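Glycerol trinitrate reductase (Agrobacterium tumefaciens, PDB 5EPD) is an Old Yellow Enzyme family reductase of glycerol trinitrate that probably uses FMN and takes electrons from NADH or NADPH. Local coordinates at residues A138-R146 and Q205-R214. Sequence-based numbering, arbitrary orientation.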
loop_
_atom_site.group_PDB
_atom_site.type_symbol
_atom_site.label_atom_id
_atom_site.label_comp_id
_atom_site.label_asym_id
_atom_site.label_seq_id
_atom_site.Cartn_x
_atom_site.Cartn_y
_atom_site.Cartn_z
ATOM N N ALA A 138 24.133 -1.266 -1.649
ATOM C CA ALA A 138 23.431 -0.000 -1.630
ATOM C C ALA A 138 21.971 -0.150 -2.139
ATOM O O ALA A 138 21.721 -0.863 -3.108
ATOM C CB ALA A 138 24.188 1.027 -2.443
ATOM N N PRO A 139 21.008 0.536 -1.494
ATOM C CA PRO A 139 19.650 0.481 -2.031
ATOM C C PRO A 139 19.625 0.938 -3.487
ATOM O O PRO A 139 20.580 1.597 -3.959
ATOM C CB PRO A 139 18.877 1.491 -1.172
ATOM C CG PRO A 139 19.756 1.853 -0.026
ATOM C CD PRO A 139 21.157 1.585 -0.470
ATOM N N VAL A 140 18.556 0.613 -4.197
ATOM C CA VAL A 140 18.485 0.967 -5.618
ATOM C C VAL A 140 17.430 2.041 -5.893
ATOM O O VAL A 140 16.479 2.212 -5.127
ATOM C CB VAL A 140 18.269 -0.266 -6.517
ATOM C CG1 VAL A 140 19.439 -1.229 -6.345
ATOM C CG2 VAL A 140 16.923 -0.931 -6.223
ATOM N N ALA A 141 17.626 2.775 -6.985
ATOM C CA ALA A 141 16.853 3.974 -7.264
ATOM C C ALA A 141 17.051 4.342 -8.739
ATOM O O ALA A 141 18.006 3.866 -9.370
ATOM C CB ALA A 141 17.350 5.096 -6.371
ATOM N N PRO A 142 16.173 5.202 -9.293
ATOM C CA PRO A 142 16.380 5.646 -10.684
ATOM C C PRO A 142 17.673 6.486 -10.871
ATOM O O PRO A 142 18.361 6.337 -11.875
ATOM C CB PRO A 142 15.126 6.499 -10.969
ATOM C CG PRO A 142 14.669 6.982 -9.625
ATOM C CD PRO A 142 15.000 5.849 -8.675
ATOM N N SER A 143 17.981 7.350 -9.899
ATOM C CA SER A 143 19.173 8.180 -9.910
ATOM C C SER A 143 19.788 8.100 -8.525
ATOM O O SER A 143 19.085 7.845 -7.541
ATOM C CB SER A 143 18.798 9.621 -10.235
ATOM O OG SER A 143 18.050 9.676 -11.440
ATOM N N ALA A 144 21.106 8.288 -8.453
ATOM C CA ALA A 144 21.853 8.240 -7.185
ATOM C C ALA A 144 21.679 9.555 -6.403
ATOM O O ALA A 144 22.568 10.400 -6.377
ATOM C CB ALA A 144 23.332 7.953 -7.459
ATOM N N ILE A 145 20.495 9.739 -5.815
ATOM C CA ILE A 145 20.192 10.903 -4.979
ATOM C C ILE A 145 19.560 10.323 -3.717
ATOM O O ILE A 145 18.510 9.684 -3.787
ATOM C CB ILE A 145 19.176 11.871 -5.629
ATOM C CG1 ILE A 145 19.559 12.217 -7.073
ATOM C CG2 ILE A 145 19.039 13.137 -4.789
ATOM C CD1 ILE A 145 18.402 12.707 -7.933
ATOM N N ARG A 146 20.216 10.520 -2.577
ATOM C CA ARG A 146 19.709 10.064 -1.291
ATOM C C ARG A 146 18.397 10.769 -0.969
ATOM O O ARG A 146 18.204 11.941 -1.314
ATOM C CB ARG A 146 20.711 10.390 -0.189
ATOM C CG ARG A 146 20.591 9.476 1.013
ATOM C CD ARG A 146 21.660 9.776 2.048
ATOM N NE ARG A 146 21.165 10.636 3.122
ATOM C CZ ARG A 146 21.362 11.948 3.235
ATOM N NH1 ARG A 146 22.056 12.625 2.327
ATOM N NH2 ARG A 146 20.838 12.589 4.282
ATOM N N GLN A 205 9.620 7.245 -7.224
ATOM C CA GLN A 205 10.926 7.852 -7.417
ATOM C C GLN A 205 11.144 8.057 -8.910
ATOM O O GLN A 205 11.731 9.041 -9.313
ATOM C CB GLN A 205 12.044 6.977 -6.857
ATOM C CG GLN A 205 12.230 7.061 -5.360
ATOM C CD GLN A 205 12.807 5.777 -4.799
ATOM O OE1 GLN A 205 13.775 5.218 -5.342
ATOM N NE2 GLN A 205 12.219 5.297 -3.711
ATOM N N PHE A 206 10.675 7.094 -9.707
ATOM C CA PHE A 206 10.768 7.158 -11.162
ATOM C C PHE A 206 9.798 8.187 -11.734
ATOM O O PHE A 206 10.165 8.930 -12.642
ATOM C CB PHE A 206 10.485 5.773 -11.800
ATOM C CG PHE A 206 11.712 4.909 -11.983
ATOM C CD1 PHE A 206 12.189 4.122 -10.944
ATOM C CD2 PHE A 206 12.389 4.880 -13.206
ATOM C CE1 PHE A 206 13.308 3.317 -11.112
ATOM C CE2 PHE A 206 13.517 4.081 -13.374
ATOM C CZ PHE A 206 13.972 3.288 -12.330
ATOM N N ALA A 207 8.568 8.190 -11.217
ATOM C CA ALA A 207 7.518 9.075 -11.666
ATOM C C ALA A 207 7.774 10.586 -11.450
ATOM O O ALA A 207 7.396 11.416 -12.286
ATOM C CB ALA A 207 6.207 8.675 -10.996
ATOM N N LYS A 208 8.396 10.934 -10.320
ATOM C CA LYS A 208 8.632 12.341 -9.947
ATOM C C LYS A 208 10.063 12.838 -10.260
ATOM O O LYS A 208 11.052 12.208 -9.897
ATOM C CB LYS A 208 8.266 12.545 -8.459
ATOM C CG LYS A 208 6.767 12.400 -8.226
ATOM C CD LYS A 208 6.349 12.612 -6.777
ATOM C CE LYS A 208 4.829 12.603 -6.661
ATOM N NZ LYS A 208 4.352 12.646 -5.249
ATOM N N ASP A 209 10.155 13.997 -10.915
ATOM C CA ASP A 209 11.443 14.557 -11.364
ATOM C C ASP A 209 12.368 15.034 -10.256
ATOM O O ASP A 209 13.576 15.236 -10.482
ATOM C CB ASP A 209 11.246 15.679 -12.390
ATOM C CG ASP A 209 10.364 16.838 -11.898
ATOM O OD1 ASP A 209 9.908 16.907 -10.733
ATOM O OD2 ASP A 209 10.103 17.717 -12.741
ATOM N N GLY A 210 11.826 15.195 -9.051
ATOM C CA GLY A 210 12.647 15.489 -7.881
ATOM C C GLY A 210 13.646 14.394 -7.585
ATOM O O GLY A 210 14.674 14.656 -6.983
ATOM N N ALA A 211 13.335 13.169 -8.005
ATOM C CA ALA A 211 14.205 12.030 -7.786
ATOM C C ALA A 211 14.630 11.301 -9.044
ATOM O O ALA A 211 15.538 10.463 -8.968
ATOM C CB ALA A 211 13.527 11.044 -6.844
ATOM N N ASN A 212 13.978 11.544 -10.180
ATOM C CA ASN A 212 14.390 10.880 -11.415
ATOM C C ASN A 212 15.146 11.844 -12.317
ATOM O O ASN A 212 14.539 12.662 -13.023
ATOM C CB ASN A 212 13.198 10.268 -12.154
ATOM C CG ASN A 212 13.620 9.437 -13.361
ATOM O OD1 ASN A 212 14.720 9.595 -13.914
ATOM N ND2 ASN A 212 12.740 8.551 -13.783
ATOM N N MET A 213 16.472 11.742 -12.281
ATOM C CA MET A 213 17.334 12.557 -13.138
ATOM C C MET A 213 17.861 11.782 -14.373
ATOM O O MET A 213 18.693 12.289 -15.104
ATOM C CB MET A 213 18.487 13.190 -12.312
ATOM C CG MET A 213 18.331 14.694 -12.012
ATOM S SD MET A 213 17.861 15.163 -10.316
ATOM C CE MET A 213 17.165 16.809 -10.551
ATOM N N ARG A 214 17.338 10.589 -14.640
ATOM C CA ARG A 214 17.773 9.799 -15.787
ATOM C C ARG A 214 17.527 10.483 -17.151
ATOM O O ARG A 214 16.607 11.302 -17.325
ATOM C CB ARG A 214 17.043 8.463 -15.816
ATOM C CG ARG A 214 17.188 7.588 -14.579
ATOM C CD ARG A 214 16.224 6.415 -14.672
ATOM N NE ARG A 214 16.777 5.350 -15.511
ATOM C CZ ARG A 214 17.669 4.447 -15.098
ATOM N NH1 ARG A 214 18.102 4.451 -13.842
ATOM N NH2 ARG A 214 18.110 3.515 -15.934
HETATM O O HOH W 1 16.406 8.407 -7.053
#
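Pro142, just past the short strand 140-141, lies against the turn that follows helix 202-207, its CA 5.6 Å from that of Asn212, the nearest pair of CA atoms across the two segments. A proline suits this spot because its compact ring offers only CH2 groups to the neighbouring segment, and its nitrogen carries no hydrogen to donate. Its CB sits over the centre of one face of the Phe206 ring, 3.5 Å from the centroid and only 6° off the ring normal, a CH-pi contact, while CD packs on CB and OE1 of Gln205, whose chain crosses the proline at about a right angle. The amide end of Gln205 is held by Gly200, Val124 and Arg126.

The carbonyl of Pro142 faces Arg214. Bent at chi3 (82°), this long side chain brings NH1 to Pro142 O at 2.7 Å, on a lone pair in the carbonyl plane, while NH1 also binds Leu166 O and NH2 pairs with Asp216. Ser143 is short enough for OG, beside its own backbone N (chi1 -54°), to accept from Met213 N at 2.7 Å. The asparagine amide accepts and donates at once: Asn212 OD1 takes up Arg214 N in an Asx turn, and ND2 bonds Phe206 O and Tyr218 O. A water bridges Ser143 O and Ala211 O, and nearer the surface Ile145 CD1 touches Met213 SD at 3.5 Å.

Thus an extension of the TIM barrel between strands 117-122 and 193-196 is fastened to the end of helix 202-207 and the turn after it. The bonds to Pro142 O and Met213 N satisfy main-chain polar groups outside regular secondary structure, and probably fix how the loop and the helix end are set against each other.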